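Local coordinates for conjugal transfer protein TRWB (Escherichia coli, PDB 1E9R) that probably acts as a coupling protein that forms a hexameric, ATPase-like ring and links DNA to the transfer machinery during bacterial conjugation, at residues A206-S209 and A210-L214. Numbering follows the deposited sequence.
Sequences ALTS and ARFVL
T208 and F212 lie alongside each other one helical turn apart, their side chains pointing the same way. The methyl CG2 of T208 lies against the CD2-CE2 side of the F212 ring, 3.6 Å from CE2 of F212. It gets there because CG2 stands anti to the backbone N of T208 (chi1 -72°, measured to OG1). That rotation puts OG1 beside the backbone N instead, where it bonds back to S204 O and also to S200 OG of a second subunit. The T208 carbonyl oxygen also lies close, 3.3 Å from CD2 of F212, and it accepts the F212 amide. L207 and R211 form the next pair, again side by side, with L207 CD2 3.9 Å from R211 CG. The R211 chain bends at chi2 and chi3, and its NH2 reaches A179 O.

All of this sits on helix 201-217, within the all-helical part of the chain, away from the large mixed beta-sheet. Regular i to i+4 bonds hold the turns, such as R211 N to L207 O at 3.0 Å, nearly straight at 170°. Helix 181-188 packs against L207, T208 and R211, while S209 and A210 face helix 141-163. The F212 side belongs to the subunit interface: its ring meets Y149 of the second subunit with the planes at about 45°, and L152 of that subunit packs there too. Replacing F212 by an alanine removes the ring, which would probably leave the T208 methyl without its neighbour and open a gap against Y149 of the second subunit. S209 turns OG back along the helix to bond K205 O.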
loop_
_atom_site.group_PDB
_atom_site.type_symbol
_atom_site.label_atom_id
_atom_site.label_comp_id
_atom_site.label_asym_id
_atom_site.label_seq_id
_atom_site.Cartn_x
_atom_site.Cartn_y
_atom_site.Cartn_z
ATOM N N ALA B 206 -6.943 -14.650 23.820
ATOM C CA ALA B 206 -5.514 -14.454 23.997
ATOM C C ALA B 206 -4.863 -15.768 24.430
ATOM O O ALA B 206 -3.844 -16.168 23.872
ATOM C CB ALA B 206 -5.267 -13.373 25.025
ATOM N N LEU B 207 -5.460 -16.450 25.409
ATOM C CA LEU B 207 -4.924 -17.728 25.891
ATOM C C LEU B 207 -4.882 -18.725 24.741
ATOM O O LEU B 207 -3.869 -19.391 24.528
ATOM C CB LEU B 207 -5.796 -18.310 27.009
ATOM C CG LEU B 207 -5.133 -19.132 28.127
ATOM C CD1 LEU B 207 -6.132 -20.129 28.697
ATOM C CD2 LEU B 207 -3.926 -19.863 27.599
ATOM N N THR B 208 -5.994 -18.830 24.012
ATOM C CA THR B 208 -6.091 -19.742 22.877
ATOM C C THR B 208 -4.971 -19.467 21.894
ATOM O O THR B 208 -4.352 -20.399 21.378
ATOM C CB THR B 208 -7.426 -19.585 22.123
ATOM O OG1 THR B 208 -8.490 -20.129 22.903
ATOM C CG2 THR B 208 -7.381 -20.317 20.815
ATOM N N SER B 209 -4.721 -18.186 21.629
ATOM C CA SER B 209 -3.662 -17.795 20.702
ATOM C C SER B 209 -2.290 -18.247 21.181
ATOM O O SER B 209 -1.485 -18.759 20.399
ATOM C CB SER B 209 -3.664 -16.288 20.511
ATOM O OG SER B 209 -4.781 -15.917 19.741
ATOM N N ALA B 210 -2.033 -18.052 22.468
ATOM C CA ALA B 210 -0.772 -18.448 23.067
ATOM C C ALA B 210 -0.575 -19.949 22.855
ATOM O O ALA B 210 0.471 -20.377 22.385
ATOM C CB ALA B 210 -0.783 -18.110 24.561
ATOM N N ARG B 211 -1.593 -20.739 23.193
ATOM C CA ARG B 211 -1.547 -22.195 23.050
ATOM C C ARG B 211 -1.099 -22.616 21.656
ATOM O O ARG B 211 -0.255 -23.495 21.496
ATOM C CB ARG B 211 -2.928 -22.782 23.342
ATOM C CG ARG B 211 -3.430 -22.459 24.735
ATOM C CD ARG B 211 -3.177 -23.604 25.704
ATOM N NE ARG B 211 -4.321 -24.504 25.800
ATOM C CZ ARG B 211 -4.388 -25.555 26.612
ATOM N NH1 ARG B 211 -3.370 -25.866 27.407
ATOM N NH2 ARG B 211 -5.505 -26.271 26.660
ATOM N N PHE B 212 -1.677 -21.985 20.647
ATOM C CA PHE B 212 -1.337 -22.286 19.267
ATOM C C PHE B 212 0.118 -21.957 18.946
ATOM O O PHE B 212 0.813 -22.756 18.329
ATOM C CB PHE B 212 -2.271 -21.528 18.329
ATOM C CG PHE B 212 -3.574 -22.212 18.107
ATOM C CD1 PHE B 212 -3.607 -23.542 17.691
ATOM C CD2 PHE B 212 -4.771 -21.533 18.294
ATOM C CE1 PHE B 212 -4.810 -24.182 17.461
ATOM C CE2 PHE B 212 -5.991 -22.172 18.066
ATOM C CZ PHE B 212 -6.011 -23.492 17.649
ATOM N N VAL B 213 0.587 -20.785 19.353
ATOM C CA VAL B 213 1.971 -20.427 19.084
ATOM C C VAL B 213 2.867 -21.501 19.665
ATOM O O VAL B 213 3.702 -22.056 18.969
ATOM C CB VAL B 213 2.360 -19.080 19.730
ATOM C CG1 VAL B 213 3.842 -18.838 19.569
ATOM C CG2 VAL B 213 1.577 -17.953 19.090
ATOM N N LEU B 214 2.679 -21.788 20.947
ATOM C CA LEU B 214 3.477 -22.789 21.646
ATOM C C LEU B 214 3.347 -24.184 21.050
ATOM O O LEU B 214 4.294 -24.969 21.082
ATOM C CB LEU B 214 3.094 -22.815 23.125
ATOM C CG LEU B 214 3.938 -22.005 24.110
ATOM C CD1 LEU B 214 4.680 -20.879 23.410
ATOM C CD2 LEU B 214 3.023 -21.478 25.206
#